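Local coordinates for AMP-dependent synthetase and ligase (Xenorhabdus doucetiae, PDB 6QSR), which is one half of the ApeI:P dehydratase heterocomplex, which probably carries out the dehydration step in the type II polyketide biosynthesis of aryl polyene pigments, at residues M17-L22 against T79-I84; L93-D98 against T109-K114. All coordinates share one frame; numbering follows the deposited sequence.

Interaction 1. Residues M17-L22 against T79-I84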
# COMPACT_ATOMS: atom_id res chain seq x y z
N MET A 17 5.51 -2.77 21.30
CA MET A 17 5.38 -1.33 21.15
C MET A 17 6.72 -0.87 20.59
O MET A 17 7.76 -1.18 21.17
CB MET A 17 5.12 -0.67 22.50
CG MET A 17 3.65 -0.45 22.80
SD MET A 17 3.38 0.31 24.42
CE MET A 17 4.27 1.85 24.25
N ILE A 18 6.69 -0.17 19.46
CA ILE A 18 7.91 0.27 18.79
C ILE A 18 7.79 1.76 18.49
O ILE A 18 6.77 2.21 17.96
CB ILE A 18 8.17 -0.50 17.47
CG1 ILE A 18 8.11 -2.03 17.68
CG2 ILE A 18 9.53 -0.16 16.89
CD1 ILE A 18 6.82 -2.66 17.21
N GLN A 19 8.82 2.53 18.85
CA GLN A 19 8.88 3.94 18.53
C GLN A 19 9.78 4.10 17.31
O GLN A 19 10.94 3.69 17.35
CB GLN A 19 9.40 4.75 19.71
CG GLN A 19 9.38 6.25 19.48
CD GLN A 19 9.65 7.03 20.75
OE1 GLN A 19 10.27 6.53 21.69
NE2 GLN A 19 9.19 8.27 20.79
N LEU A 20 9.22 4.68 16.24
CA LEU A 20 9.88 4.80 14.94
C LEU A 20 9.96 6.25 14.50
O LEU A 20 9.04 7.02 14.72
CB LEU A 20 9.10 4.04 13.87
CG LEU A 20 8.89 2.56 14.11
CD1 LEU A 20 8.02 2.00 13.01
CD2 LEU A 20 10.23 1.83 14.18
N TYR A 21 11.06 6.57 13.82
CA TYR A 21 11.27 7.92 13.30
C TYR A 21 11.38 7.85 11.77
O TYR A 21 12.10 7.02 11.23
CB TYR A 21 12.53 8.52 13.91
CG TYR A 21 12.93 9.82 13.27
CD1 TYR A 21 12.27 11.00 13.59
CD2 TYR A 21 13.94 9.87 12.31
CE1 TYR A 21 12.62 12.20 12.98
CE2 TYR A 21 14.30 11.06 11.71
CZ TYR A 21 13.63 12.23 12.04
OH TYR A 21 13.99 13.42 11.43
N LEU A 22 10.66 8.75 11.10
CA LEU A 22 10.66 8.84 9.64
C LEU A 22 11.69 9.87 9.18
O LEU A 22 11.49 11.07 9.36
CB LEU A 22 9.26 9.22 9.14
CG LEU A 22 8.10 8.35 9.64
CD1 LEU A 22 6.82 8.75 8.94
CD2 LEU A 22 8.41 6.88 9.44
N THR A 79 7.41 11.12 14.37
CA THR A 79 7.73 9.99 15.23
C THR A 79 6.42 9.23 15.41
O THR A 79 5.37 9.84 15.65
CB THR A 79 8.30 10.45 16.58
OG1 THR A 79 9.53 11.15 16.35
CG2 THR A 79 8.58 9.27 17.50
N LEU A 80 6.50 7.91 15.24
CA LEU A 80 5.35 7.03 15.32
C LEU A 80 5.51 6.10 16.51
O LEU A 80 6.62 5.69 16.85
CB LEU A 80 5.26 6.17 14.05
CG LEU A 80 5.37 6.87 12.70
CD1 LEU A 80 5.19 5.87 11.56
CD2 LEU A 80 4.34 7.98 12.58
N LEU A 81 4.38 5.76 17.14
CA LEU A 81 4.32 4.68 18.11
C LEU A 81 3.47 3.58 17.48
O LEU A 81 2.29 3.78 17.20
CB LEU A 81 3.70 5.16 19.43
CG LEU A 81 4.43 6.29 20.15
CD1 LEU A 81 3.67 6.72 21.40
CD2 LEU A 81 5.85 5.87 20.51
N LEU A 82 4.10 2.43 17.24
CA LEU A 82 3.45 1.27 16.62
C LEU A 82 3.15 0.22 17.68
O LEU A 82 4.07 -0.28 18.31
CB LEU A 82 4.37 0.67 15.55
CG LEU A 82 3.94 -0.65 14.90
CD1 LEU A 82 2.52 -0.56 14.35
CD2 LEU A 82 4.93 -1.02 13.81
N LYS A 83 1.88 -0.13 17.83
CA LYS A 83 1.41 -1.11 18.79
C LYS A 83 0.89 -2.29 17.98
O LYS A 83 0.07 -2.09 17.09
CB LYS A 83 0.29 -0.48 19.62
CG LYS A 83 -0.53 -1.41 20.52
CD LYS A 83 -2.00 -1.00 20.49
CE LYS A 83 -2.84 -1.69 21.54
NZ LYS A 83 -4.01 -0.83 21.89
N ILE A 84 1.39 -3.50 18.26
CA ILE A 84 0.98 -4.72 17.56
C ILE A 84 0.60 -5.79 18.58
O ILE A 84 1.32 -5.99 19.57
CB ILE A 84 2.11 -5.30 16.66
CG1 ILE A 84 2.62 -4.27 15.65
CG2 ILE A 84 1.60 -6.52 15.89
CD1 ILE A 84 3.98 -4.62 15.07
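Ile18 and Leu82, and two residues on Leu20 and Leu80, form the hydrogen-bonded pairs of an antiparallel ladder in the hotdog-fold sheet, where strand 15-21 borders strand 79-87. Three of the four bonds are nearly straight, Leu82 N reaching Ile18 O at 2.8 Å with 179° at the hydrogen and Leu80 N reaching Leu20 O at 2.7 Å; Ile18 N to Leu82 O is more bent. Ile18, Leu20, Leu80 and Leu82 all point to the face packed by helix 41-56, whose Tyr51 touches both Ile18 and Leu20. On this face Ile18 CD1 lies 4.1 Å from Ile84 CD1, a methyl-to-methyl contact at the tips of the two isoleucines. Leu22, just past the strand, brings CD2 to 4.0 Å from Leu80 CD1, the two side chains meeting at about a right angle. The other face carries Gln19, Leu81, Tyr21 and Thr79. Gln19 has CG anti to the backbone N (chi1 -175°) and is extended beyond, which lays its aliphatic part alongside Leu81, with CG 3.7 Å from Leu81 CD2. The same chain crosses Thr79 obliquely, Gln19 NE2 packing 3.5 Å from the Thr79 CG2 methyl. Thr79 crosses Tyr21 at about a right angle, its OG1 at the ring edge, near the plane, 3.9 Å from Tyr21 CD1.

Interaction 2. Residues L93-D98 against T109-K114; sequences LTFRYD and TASQGK
The beta hairpin of strands 92-99 and 109-118 contains a classic beta bulge, at which Ala110 and Ser111 both face Tyr97. The evidence is a shared acceptor: Tyr97 O takes Ala110 N at 2.7 Å and, weakly, Ser111 N at 3.3 Å. Beyond Tyr97 the register slips by one residue, pairing Asp98 with Thr109, while the rest of the ladder is regular and antiparallel, with strand directions 166° apart.

Phe95 and Gly113 form a hydrogen-bonded pair. With chi1 at 71°, Phe95 CG sits between its own backbone N and carbonyl carbon, and the ring folds across the neighbouring strand. One ring face lies against the glycine backbone: Gly113 N is above the centre of the ring, and Gly113 CA makes a CH-pi contact 4.0 Å from the centroid, 29° off the normal. Val48 of helix 41-56 and Val68 of strand 61-70 also touch Phe95.

Tyr97 and Ser111 share the helix-facing side of the sheet. Ser111 OG approaches the tyrosine ring obliquely, 3.2 Å from Tyr97 CD1. Their polar ends are satisfied by Gln44, which offers its side-chain OE1 to Ser111 OG and its backbone O to Tyr97 OH.

On the opposite face, Thr109 OG1 joins two charged groups. Thr109 OG1 donates to Asp98 OD1 at 3.0 Å, from the syn side but clearly out of the carboxylate plane, and accepts from Arg96 NH2 at 2.9 Å, lying near the guanidinium plane at its edge. Arg96 is extended from CG to NE, and this reach brings its NE to 2.8 Å from Asp98 OD1 in a salt bridge. The threonine hydroxyl and this ion pair therefore probably limit one another's rotation beside the classic bulge, a common irregularity of antiparallel sheets, here in the hairpin of a hotdog-fold sheet.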
# COMPACT_ATOMS: atom_id res chain seq x y z
N LEU A 93 -3.52 -10.65 13.72
CA LEU A 93 -2.55 -9.62 14.05
C LEU A 93 -3.28 -8.29 13.94
O LEU A 93 -3.86 -7.97 12.89
CB LEU A 93 -1.40 -9.69 13.04
CG LEU A 93 -0.15 -8.85 13.23
CD1 LEU A 93 0.63 -9.31 14.45
CD2 LEU A 93 0.71 -8.95 11.96
N THR A 94 -3.25 -7.51 15.02
CA THR A 94 -3.89 -6.20 15.07
C THR A 94 -2.82 -5.17 15.33
O THR A 94 -1.85 -5.44 16.04
CB THR A 94 -4.96 -6.15 16.16
OG1 THR A 94 -4.41 -6.63 17.39
CG2 THR A 94 -6.12 -7.04 15.80
N PHE A 95 -2.98 -4.00 14.72
CA PHE A 95 -1.99 -2.92 14.85
C PHE A 95 -2.61 -1.54 14.85
O PHE A 95 -3.72 -1.32 14.37
CB PHE A 95 -0.92 -2.99 13.74
CG PHE A 95 -1.42 -2.60 12.37
CD1 PHE A 95 -1.99 -3.56 11.53
CD2 PHE A 95 -1.32 -1.30 11.91
CE1 PHE A 95 -2.46 -3.21 10.27
CE2 PHE A 95 -1.80 -0.95 10.65
CZ PHE A 95 -2.36 -1.91 9.83
N ARG A 96 -1.84 -0.59 15.38
CA ARG A 96 -2.25 0.79 15.43
C ARG A 96 -0.98 1.61 15.38
O ARG A 96 -0.00 1.27 16.06
CB ARG A 96 -3.07 1.02 16.71
CG ARG A 96 -3.49 2.45 16.98
CD ARG A 96 -4.23 2.55 18.31
NE ARG A 96 -4.59 3.94 18.62
CZ ARG A 96 -4.98 4.40 19.81
NH1 ARG A 96 -5.07 3.59 20.87
NH2 ARG A 96 -5.29 5.68 19.95
N TYR A 97 -0.95 2.63 14.53
CA TYR A 97 0.12 3.62 14.51
C TYR A 97 -0.43 4.90 15.11
O TYR A 97 -1.44 5.41 14.63
CB TYR A 97 0.59 3.92 13.09
CG TYR A 97 1.51 2.90 12.45
CD1 TYR A 97 1.01 1.81 11.72
CD2 TYR A 97 2.90 3.05 12.53
CE1 TYR A 97 1.86 0.90 11.10
CE2 TYR A 97 3.76 2.15 11.93
CZ TYR A 97 3.24 1.08 11.21
OH TYR A 97 4.12 0.20 10.62
N ASP A 98 0.23 5.42 16.14
CA ASP A 98 -0.15 6.69 16.74
C ASP A 98 0.96 7.69 16.50
O ASP A 98 2.14 7.33 16.55
CB ASP A 98 -0.39 6.55 18.25
CG ASP A 98 -1.65 5.78 18.60
OD1 ASP A 98 -2.62 5.76 17.80
OD2 ASP A 98 -1.69 5.19 19.70
N THR A 109 -4.22 8.96 16.27
CA THR A 109 -4.12 7.68 15.54
C THR A 109 -3.98 7.95 14.05
O THR A 109 -4.80 8.66 13.47
CB THR A 109 -5.33 6.75 15.78
OG1 THR A 109 -5.47 6.48 17.18
CG2 THR A 109 -5.15 5.41 15.05
N ALA A 110 -2.92 7.41 13.46
CA ALA A 110 -2.63 7.60 12.05
C ALA A 110 -3.25 6.46 11.26
O ALA A 110 -3.87 6.68 10.22
CB ALA A 110 -1.14 7.66 11.82
N SER A 111 -3.08 5.23 11.74
CA SER A 111 -3.66 4.08 11.06
C SER A 111 -3.92 2.92 12.01
O SER A 111 -3.38 2.86 13.10
CB SER A 111 -2.76 3.64 9.91
OG SER A 111 -1.54 3.12 10.39
N GLN A 112 -4.77 2.00 11.58
CA GLN A 112 -5.10 0.84 12.38
C GLN A 112 -5.60 -0.26 11.48
O GLN A 112 -6.22 0.01 10.44
CB GLN A 112 -6.15 1.20 13.44
CG GLN A 112 -7.43 1.80 12.87
CD GLN A 112 -8.30 2.50 13.91
OE1 GLN A 112 -7.86 2.80 15.02
NE2 GLN A 112 -9.54 2.77 13.53
N GLY A 113 -5.32 -1.51 11.83
CA GLY A 113 -5.83 -2.61 11.02
C GLY A 113 -5.76 -3.99 11.62
O GLY A 113 -5.24 -4.17 12.72
N LYS A 114 -6.31 -4.93 10.85
CA LYS A 114 -6.40 -6.35 11.23
C LYS A 114 -5.91 -7.21 10.07
O LYS A 114 -6.48 -7.15 8.96
CB LYS A 114 -7.86 -6.72 11.53
CG LYS A 114 -8.47 -5.98 12.71
CD LYS A 114 -9.98 -6.08 12.72
CE LYS A 114 -10.46 -7.50 13.02
NZ LYS A 114 -11.95 -7.54 13.12

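Interactions 1 and 2 are successive ladders of one antiparallel sheet, their centres about 11 Å apart. Strands 79-87 and 92-99, consecutive in the chain, join them: Leu81 N lies 2.8 Å from Asp98 O and Lys83 N lies 2.9 Å from Arg96 O, both probable hydrogen bonds. The side chains also form a continuous layer on the face toward helix 41-56. Leu82 CD2 packs 3.5 Å from Tyr97 OH, and Ile84 CG2 lies 3.3 Å from Leu93 CD1. Trp47 of that helix touches both Leu22 in interaction 1 and Tyr97 in interaction 2. Such packing of a curved sheet around a central helix is the defining arrangement of the hotdog fold.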